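Long-range contacts in aldehyde dehydrogenase (Staphylococcus aureus, PDB 6K10), which oxidises the carotenoid aldehyde 4,4'-diaponeurosporen-4-al to 4,4'-diaponeurosporenoic acid, an NAD-dependent step in the biosynthesis of the virulence pigment staphyloxanthin: residues Y56-K61 / L149-A154; A142-S147 / N168-I173; V153-K158 / V172-I177. The protein carries 1 engineered substitution. All coordinates share one frame; numbering follows the deposited sequence.

Contact 1: Y56-K61 / L149-A154; sequences YTDLGK and LTPNVA
The carboxylate of D58, near the end of helix 48-59, is spread across the first turn of helix 151-164 and gripped there at both oxygens. N152 ND2 reaches D58 OD1 at 2.8 Å in an almost straight bond (176°), on the syn lone pair and within the plane of the amide; the carboxylate and amide planes stand 34° apart. The other oxygen faces backbone: V153 N donates to D58 OD2 over 3.1 Å, arriving nearly along the C-O axis, and N152 N adds a weak, bent bond at 3.0 Å. With CG beside its own backbone N (chi1 -66°), D58 brings the carboxylate to the amides of the opening turn, where its negative charge probably interacts favourably with the helix dipole. A water lies between the two backbones, within hydrogen-bonding distance of D58 O and L149 O. Packing closes around the acid: V153 CG2 lies 3.4 Å from D58 OD2, and P151 CD also borders that oxygen. T150 CG2 touches both D58 CB and L59 CG, the latter at 4.0 Å, while L59 and T150 both rest on P124. At the outer margin T57 CG2 brushes N152 ND2, its hydroxyl being bonded to E53 O. T150 holds the N-cap position without a side-chain capping bond; an acid from a distant helix accepting from first-turn amides is a recurrent way of binding a helix N terminus.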
loop_
_atom_site.group_PDB
_atom_site.type_symbol
_atom_site.label_atom_id
_atom_site.label_comp_id
_atom_site.label_asym_id
_atom_site.label_seq_id
_atom_site.Cartn_x
_atom_site.Cartn_y
_atom_site.Cartn_z
ATOM N N TYR A 56 -7.032 21.415 -26.073
ATOM C CA TYR A 56 -8.093 21.692 -27.033
ATOM C C TYR A 56 -7.883 20.915 -28.326
ATOM O O TYR A 56 -8.818 20.306 -28.857
ATOM C CB TYR A 56 -8.159 23.190 -27.316
ATOM C CG TYR A 56 -9.256 23.574 -28.275
ATOM C CD1 TYR A 56 -10.584 23.578 -27.872
ATOM C CD2 TYR A 56 -8.965 23.924 -29.587
ATOM C CE1 TYR A 56 -11.592 23.926 -28.745
ATOM C CE2 TYR A 56 -9.968 24.272 -30.470
ATOM C CZ TYR A 56 -11.278 24.273 -30.043
ATOM O OH TYR A 56 -12.284 24.620 -30.916
ATOM N N THR A 57 -6.659 20.929 -28.854
ATOM C CA THR A 57 -6.413 20.286 -30.139
ATOM C C THR A 57 -6.530 18.769 -30.034
ATOM O O THR A 57 -7.065 18.119 -30.940
ATOM C CB THR A 57 -5.037 20.690 -30.672
ATOM O OG1 THR A 57 -4.992 22.112 -30.846
ATOM C CG2 THR A 57 -4.762 20.018 -32.009
ATOM N N ASP A 58 -6.061 18.190 -28.929
ATOM C CA ASP A 58 -6.013 16.738 -28.806
ATOM C C ASP A 58 -7.317 16.126 -28.311
ATOM O O ASP A 58 -7.657 15.009 -28.720
ATOM C CB ASP A 58 -4.872 16.321 -27.870
ATOM C CG ASP A 58 -3.504 16.647 -28.438
ATOM O OD1 ASP A 58 -3.431 17.087 -29.604
ATOM O OD2 ASP A 58 -2.500 16.442 -27.721
ATOM N N LEU A 59 -8.060 16.823 -27.447
ATOM C CA LEU A 59 -9.250 16.261 -26.816
ATOM C C LEU A 59 -10.495 17.120 -27.010
ATOM O O LEU A 59 -11.550 16.794 -26.452
ATOM C CB LEU A 59 -9.001 16.047 -25.320
ATOM C CG LEU A 59 -8.042 14.920 -24.932
ATOM C CD1 LEU A 59 -7.694 14.993 -23.454
ATOM C CD2 LEU A 59 -8.646 13.570 -25.273
ATOM N N GLY A 60 -10.406 18.203 -27.780
ATOM C CA GLY A 60 -11.530 19.116 -27.897
ATOM C C GLY A 60 -11.948 19.724 -26.579
ATOM O O GLY A 60 -13.112 20.107 -26.417
ATOM N N LYS A 61 -11.023 19.826 -25.629
ATOM C CA LYS A 61 -11.359 20.230 -24.270
ATOM C C LYS A 61 -11.441 21.748 -24.177
ATOM O O LYS A 61 -10.448 22.448 -24.404
ATOM C CB LYS A 61 -10.329 19.678 -23.288
ATOM C CG LYS A 61 -10.779 19.719 -21.838
ATOM C CD LYS A 61 -9.828 18.935 -20.948
ATOM C CE LYS A 61 -9.792 17.467 -21.350
ATOM N NZ LYS A 61 -9.540 16.566 -20.186
ATOM N N LEU A 149 -1.060 9.243 -27.326
ATOM C CA LEU A 149 -2.323 9.475 -28.019
ATOM C C LEU A 149 -2.731 10.939 -27.981
ATOM O O LEU A 149 -3.508 11.378 -28.836
ATOM C CB LEU A 149 -3.436 8.615 -27.417
ATOM C CG LEU A 149 -3.267 7.097 -27.505
ATOM C CD1 LEU A 149 -4.559 6.394 -27.114
ATOM C CD2 LEU A 149 -2.825 6.682 -28.899
ATOM N N THR A 150 -2.240 11.693 -27.004
ATOM C CA THR A 150 -2.381 13.140 -26.975
ATOM C C THR A 150 -0.993 13.744 -27.166
ATOM O O THR A 150 -0.361 14.185 -26.197
ATOM C CB THR A 150 -3.023 13.600 -25.664
ATOM O OG1 THR A 150 -2.324 13.021 -24.557
ATOM C CG2 THR A 150 -4.478 13.158 -25.612
ATOM N N PRO A 151 -0.488 13.775 -28.404
ATOM C CA PRO A 151 0.934 14.096 -28.605
ATOM C C PRO A 151 1.277 15.557 -28.380
ATOM O O PRO A 151 2.416 15.858 -28.003
ATOM C CB PRO A 151 1.178 13.679 -30.062
ATOM C CG PRO A 151 -0.152 13.856 -30.717
ATOM C CD PRO A 151 -1.191 13.525 -29.675
ATOM N N ASN A 152 0.346 16.481 -28.618
ATOM C CA ASN A 152 0.638 17.883 -28.347
ATOM C C ASN A 152 0.743 18.136 -26.849
ATOM O O ASN A 152 1.614 18.890 -26.400
ATOM C CB ASN A 152 -0.429 18.776 -28.976
ATOM C CG ASN A 152 -0.362 18.775 -30.488
ATOM O OD1 ASN A 152 0.576 19.312 -31.077
ATOM N ND2 ASN A 152 -1.353 18.163 -31.125
ATOM N N VAL A 153 -0.126 17.500 -26.061
ATOM C CA VAL A 153 -0.046 17.626 -24.608
ATOM C C VAL A 153 1.263 17.037 -24.097
ATOM O O VAL A 153 1.941 17.630 -23.250
ATOM C CB VAL A 153 -1.261 16.958 -23.942
ATOM C CG1 VAL A 153 -1.189 17.128 -22.432
ATOM C CG2 VAL A 153 -2.555 17.540 -24.491
ATOM N N ALA A 154 1.634 15.858 -24.606
ATOM C CA ALA A 154 2.871 15.215 -24.170
ATOM C C ALA A 154 4.082 16.100 -24.436
ATOM O O ALA A 154 4.974 16.218 -23.588
ATOM C CB ALA A 154 3.033 13.863 -24.866
HETATM O O HOH W 1 -5.085 13.620 -29.677
#

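Contact 2: A142-S147 / N168-I173; sequences AIIKPS and NYIEVI
Strands 141-145 and 170-172 run parallel, their local axes 18° apart, with A142, I143 and I144 paired to I170, E171 and V172. Four backbone hydrogen bonds alternate across the pair: A142 N to Y169 O, E171 N to A142 O, I144 N to E171 O at 2.7 Å, and I173 N to I144 O, also 2.7 Å. CA-H...O contacts fill in between, among them I170 CA to A142 O at 3.3 Å. A142, I144, I170 and V172 share one face. There I144 CD1 extends to I170 CG2 (3.7 Å), while its CB lies 4.1 Å from V172 CG2. The other V172 branch, CG1, stands anti to the backbone N (chi1 174°) and meets the ring of P146 at CD, 3.7 Å away. Helices 126-138 and 151-164 cover this face. I143, which with E171 points to the reverse face, brings CG2 within 3.7 Å of I173 CG1 past the strand end, their side chains crossing obliquely; I173 also packs on helix 10-23. E171 curls back to its own strand: OE2 accepts from V172 N through its anti lone pair at 2.7 Å, and also binds K158 and N162. Buried I173 O has no hydrogen-bonding partner, though P146 CD and K145 CA lie against it. Strand 141-145, helix 151-164 and strand 170-172 form a beta-alpha-beta unit of the Rossmann-like NAD-binding domain of aldehyde dehydrogenases.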
loop_
_atom_site.group_PDB
_atom_site.type_symbol
_atom_site.label_atom_id
_atom_site.label_comp_id
_atom_site.label_asym_id
_atom_site.label_seq_id
_atom_site.Cartn_x
_atom_site.Cartn_y
_atom_site.Cartn_z
ATOM N N ALA A 142 12.114 11.541 -10.451
ATOM C CA ALA A 142 10.987 10.998 -11.194
ATOM C C ALA A 142 11.282 10.939 -12.684
ATOM O O ALA A 142 11.980 11.793 -13.237
ATOM C CB ALA A 142 9.716 11.820 -10.955
ATOM N N ILE A 143 10.725 9.913 -13.322
ATOM C CA ILE A 143 10.683 9.780 -14.771
ATOM C C ILE A 143 9.221 9.647 -15.169
ATOM O O ILE A 143 8.487 8.835 -14.591
ATOM C CB ILE A 143 11.504 8.572 -15.259
ATOM C CG1 ILE A 143 12.995 8.820 -15.028
ATOM C CG2 ILE A 143 11.233 8.293 -16.726
ATOM C CD1 ILE A 143 13.868 7.639 -15.372
ATOM N N ILE A 144 8.796 10.450 -16.138
ATOM C CA ILE A 144 7.399 10.540 -16.542
ATOM C C ILE A 144 7.259 9.968 -17.943
ATOM O O ILE A 144 8.053 10.292 -18.835
ATOM C CB ILE A 144 6.890 11.991 -16.495
ATOM C CG1 ILE A 144 7.063 12.580 -15.093
ATOM C CG2 ILE A 144 5.435 12.066 -16.932
ATOM C CD1 ILE A 144 7.009 14.093 -15.066
ATOM N N LYS A 145 6.251 9.123 -18.135
ATOM C CA LYS A 145 5.897 8.607 -19.456
ATOM C C LYS A 145 4.461 9.013 -19.751
ATOM O O LYS A 145 3.514 8.351 -19.285
ATOM C CB LYS A 145 6.069 7.089 -19.518
ATOM C CG LYS A 145 6.040 6.510 -20.925
ATOM C CD LYS A 145 4.621 6.182 -21.346
ATOM C CE LYS A 145 4.462 6.260 -22.846
ATOM N NZ LYS A 145 3.027 6.256 -23.235
ATOM N N PRO A 146 4.243 10.091 -20.497
ATOM C CA PRO A 146 2.883 10.529 -20.814
ATOM C C PRO A 146 2.331 9.800 -22.034
ATOM O O PRO A 146 3.056 9.147 -22.786
ATOM C CB PRO A 146 3.070 12.024 -21.107
ATOM C CG PRO A 146 4.438 12.093 -21.704
ATOM C CD PRO A 146 5.260 11.019 -21.021
ATOM N N SER A 147 1.020 9.937 -22.219
ATOM C CA SER A 147 0.349 9.292 -23.338
ATOM C C SER A 147 0.769 9.929 -24.657
ATOM O O SER A 147 0.805 11.157 -24.784
ATOM C CB SER A 147 -1.166 9.388 -23.173
ATOM O OG SER A 147 -1.842 8.884 -24.312
ATOM N N ASN A 168 18.088 14.777 -14.735
ATOM C CA ASN A 168 18.382 13.779 -13.715
ATOM C C ASN A 168 17.560 13.967 -12.445
ATOM O O ASN A 168 17.713 13.182 -11.503
ATOM C CB ASN A 168 19.881 13.781 -13.388
ATOM C CG ASN A 168 20.401 15.152 -13.001
ATOM O OD1 ASN A 168 19.729 15.924 -12.320
ATOM N N TYR A 169 16.696 14.983 -12.392
ATOM C CA TYR A 169 15.740 15.135 -11.302
ATOM C C TYR A 169 14.334 14.740 -11.744
ATOM O O TYR A 169 13.707 13.868 -11.135
ATOM C CB TYR A 169 15.758 16.577 -10.771
ATOM C CG TYR A 169 14.712 16.841 -9.710
ATOM C CD1 TYR A 169 14.607 16.023 -8.591
ATOM C CD2 TYR A 169 13.824 17.901 -9.832
ATOM C CE1 TYR A 169 13.649 16.256 -7.622
ATOM C CE2 TYR A 169 12.864 18.142 -8.867
ATOM C CZ TYR A 169 12.780 17.318 -7.765
ATOM O OH TYR A 169 11.824 17.557 -6.804
ATOM N N ILE A 170 13.825 15.376 -12.798
ATOM C CA ILE A 170 12.559 15.008 -13.418
ATOM C C ILE A 170 12.767 14.987 -14.925
ATOM O O ILE A 170 13.288 15.951 -15.496
ATOM C CB ILE A 170 11.421 15.979 -13.045
ATOM C CG1 ILE A 170 11.218 16.028 -11.530
ATOM C CG2 ILE A 170 10.127 15.566 -13.728
ATOM C CD1 ILE A 170 10.303 17.146 -11.078
ATOM N N GLU A 171 12.367 13.891 -15.564
ATOM C CA GLU A 171 12.532 13.724 -17.000
ATOM C C GLU A 171 11.246 13.162 -17.588
ATOM O O GLU A 171 10.524 12.409 -16.929
ATOM C CB GLU A 171 13.721 12.803 -17.322
ATOM C CG GLU A 171 13.912 12.448 -18.799
ATOM C CD GLU A 171 14.198 13.654 -19.684
ATOM O OE1 GLU A 171 15.347 13.777 -20.156
ATOM O OE2 GLU A 171 13.276 14.459 -19.934
ATOM N N VAL A 172 10.965 13.543 -18.833
ATOM C CA VAL A 172 9.792 13.081 -19.565
ATOM C C VAL A 172 10.255 12.225 -20.735
ATOM O O VAL A 172 11.114 12.648 -21.519
ATOM C CB VAL A 172 8.935 14.259 -20.058
ATOM C CG1 VAL A 172 7.809 13.757 -20.944
ATOM C CG2 VAL A 172 8.388 15.040 -18.878
ATOM N N ILE A 173 9.678 11.032 -20.858
ATOM C CA ILE A 173 10.005 10.089 -21.922
ATOM C C ILE A 173 8.786 9.959 -22.824
ATOM O O ILE A 173 7.756 9.412 -22.414
ATOM C CB ILE A 173 10.413 8.719 -21.366
ATOM C CG1 ILE A 173 11.572 8.862 -20.380
ATOM C CG2 ILE A 173 10.768 7.775 -22.503
ATOM C CD1 ILE A 173 12.872 9.218 -21.034
#

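Contact 3: V153-K158 / V172-I177; sequences VARVIK and VIEGGI
R155 and E174 meet at about a right angle, joining helix 151-164 to the loop that leaves strand 170-172 in a beta-alpha-beta unit of the Rossmann-like fold. The arginine grips the carboxylate side-on, one nitrogen to each oxygen. R155 NE gives the shorter bond, 2.7 Å to E174 OE2, taken on the syn lone pair and tilted 17° from the guanidinium plane. R155 NH1 reaches E174 OE1 at 3.0 Å, also from the syn side but out of the carboxylate plane. The two flat groups are therefore twisted, 39° apart, rather than coplanar. The R155 side chain sets off away from the loop, although CB still touches E174 OE2, and bends at chi2 and chi3 fold it back to bring NE and NH1 to the acid; the E174 chain stays extended beyond CG and so carries its carboxylate to the helix surface. Two bonds to two oxygens restrict rotation of the carboxylate. E174 OE2 also lies against the helix, 3.3 Å from R155 CA, with K158 CB a little farther off.

K158 runs obliquely past E174. Its CD is 3.9 Å from E174 CD, but its ammonium group is directed to other partners, E171 and N162 as well as the carbonyl of V172, the last strand residue, and K158 NZ stays 6.0 Å from E174 OE1. The aliphatic part thus runs beside the acid while the charged end turns from it. V172 packs its two branches against the helix: CG1 sits 3.8 Å from K158 CB, while CG2 meets I157 CG2, the two side chains crossing at about a right angle. K158 NZ bonds V172 O at 2.9 Å, the nitrogen lying in the carbonyl plane.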
loop_
_atom_site.group_PDB
_atom_site.type_symbol
_atom_site.label_atom_id
_atom_site.label_comp_id
_atom_site.label_asym_id
_atom_site.label_seq_id
_atom_site.Cartn_x
_atom_site.Cartn_y
_atom_site.Cartn_z
ATOM N N VAL A 153 -0.126 17.500 -26.061
ATOM C CA VAL A 153 -0.046 17.626 -24.608
ATOM C C VAL A 153 1.263 17.037 -24.097
ATOM O O VAL A 153 1.941 17.630 -23.250
ATOM C CB VAL A 153 -1.261 16.958 -23.942
ATOM C CG1 VAL A 153 -1.189 17.128 -22.432
ATOM C CG2 VAL A 153 -2.555 17.540 -24.491
ATOM N N ALA A 154 1.634 15.858 -24.606
ATOM C CA ALA A 154 2.871 15.215 -24.170
ATOM C C ALA A 154 4.082 16.100 -24.436
ATOM O O ALA A 154 4.974 16.218 -23.588
ATOM C CB ALA A 154 3.033 13.863 -24.866
ATOM N N ARG A 155 4.128 16.737 -25.610
ATOM C CA ARG A 155 5.256 17.602 -25.944
ATOM C C ARG A 155 5.290 18.842 -25.063
ATOM O O ARG A 155 6.367 19.284 -24.645
ATOM C CB ARG A 155 5.199 18.011 -27.415
ATOM C CG ARG A 155 6.371 18.886 -27.862
ATOM C CD ARG A 155 7.714 18.335 -27.391
ATOM N NE ARG A 155 8.010 17.020 -27.956
ATOM C CZ ARG A 155 8.273 16.781 -29.236
ATOM N NH1 ARG A 155 8.535 15.537 -29.613
ATOM N NH2 ARG A 155 8.279 17.771 -30.120
ATOM N N VAL A 156 4.130 19.454 -24.831
ATOM C CA VAL A 156 4.078 20.609 -23.943
ATOM C C VAL A 156 4.573 20.223 -22.557
ATOM O O VAL A 156 5.294 20.985 -21.903
ATOM C CB VAL A 156 2.651 21.186 -23.902
ATOM C CG1 VAL A 156 2.512 22.185 -22.767
ATOM C CG2 VAL A 156 2.309 21.836 -25.233
ATOM N N ILE A 157 4.207 19.023 -22.100
ATOM C CA ILE A 157 4.677 18.533 -20.807
ATOM C C ILE A 157 6.191 18.358 -20.826
ATOM O O ILE A 157 6.893 18.756 -19.888
ATOM C CB ILE A 157 3.956 17.221 -20.444
ATOM C CG1 ILE A 157 2.486 17.496 -20.116
ATOM C CG2 ILE A 157 4.654 16.521 -19.287
ATOM C CD1 ILE A 157 1.696 16.254 -19.752
ATOM N N LYS A 158 6.718 17.765 -21.900
ATOM C CA LYS A 158 8.161 17.565 -22.003
ATOM C C LYS A 158 8.905 18.895 -22.051
ATOM O O LYS A 158 9.927 19.066 -21.376
ATOM C CB LYS A 158 8.485 16.727 -23.237
ATOM C CG LYS A 158 9.968 16.653 -23.553
ATOM C CD LYS A 158 10.408 15.226 -23.811
ATOM C CE LYS A 158 11.909 15.152 -24.021
ATOM N NZ LYS A 158 12.615 14.841 -22.749
ATOM N N VAL A 172 10.965 13.543 -18.833
ATOM C CA VAL A 172 9.792 13.081 -19.565
ATOM C C VAL A 172 10.255 12.225 -20.735
ATOM O O VAL A 172 11.114 12.648 -21.519
ATOM C CB VAL A 172 8.935 14.259 -20.058
ATOM C CG1 VAL A 172 7.809 13.757 -20.944
ATOM C CG2 VAL A 172 8.388 15.040 -18.878
ATOM N N ILE A 173 9.678 11.032 -20.858
ATOM C CA ILE A 173 10.005 10.089 -21.922
ATOM C C ILE A 173 8.786 9.959 -22.824
ATOM O O ILE A 173 7.756 9.412 -22.414
ATOM C CB ILE A 173 10.413 8.719 -21.366
ATOM C CG1 ILE A 173 11.572 8.862 -20.380
ATOM C CG2 ILE A 173 10.768 7.775 -22.503
ATOM C CD1 ILE A 173 12.872 9.218 -21.034
ATOM N N GLU A 174 8.904 10.435 -24.060
ATOM C CA GLU A 174 7.839 10.296 -25.041
ATOM C C GLU A 174 7.935 8.950 -25.750
ATOM O O GLU A 174 9.027 8.427 -25.985
ATOM C CB GLU A 174 7.897 11.421 -26.074
ATOM C CG GLU A 174 7.395 12.761 -25.575
ATOM C CD GLU A 174 7.844 13.905 -26.461
ATOM O OE1 GLU A 174 8.812 13.718 -27.226
ATOM O OE2 GLU A 174 7.228 14.988 -26.397
ATOM N N GLY A 175 6.782 8.396 -26.094
ATOM C CA GLY A 175 6.749 7.146 -26.820
ATOM C C GLY A 175 5.460 6.392 -26.557
ATOM O O GLY A 175 4.535 6.899 -25.926
ATOM N N GLY A 176 5.430 5.163 -27.067
ATOM C CA GLY A 176 4.273 4.309 -26.917
ATOM C C GLY A 176 4.512 3.152 -25.971
ATOM O O GLY A 176 5.231 3.289 -24.977
ATOM N N ILE A 177 3.922 1.996 -26.285
ATOM C CA ILE A 177 3.971 0.857 -25.374
ATOM C C ILE A 177 5.393 0.336 -25.211
ATOM O O ILE A 177 5.754 -0.179 -24.146
ATOM C CB ILE A 177 3.007 -0.248 -25.857
ATOM C CG1 ILE A 177 2.890 -1.361 -24.813
ATOM C CG2 ILE A 177 3.452 -0.812 -27.199
ATOM C CD1 ILE A 177 2.242 -0.926 -23.520
#

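From the N terminus, helix 48-59 comes first, and contact 1 closes the widest loop, bringing its end to the start of helix 151-164, 88 residues on. Strand 141-145 lies within that loop and finds its partner, strand 170-172, beyond it, so contacts 1 and 2 cross. Contact 3 begins on the helix segment where contact 1 ends, sharing V153 and A154; it starts inside the span that contact 2 closes and finishes on the same stretch, sharing V172 and I173. Helix 151-164 is thus fixed to a preceding helix at its start and to the following loop farther along. A154 CB packing on P146 CG ties contact 1 to contact 2, and the K158-E171 pair joins contacts 2 and 3.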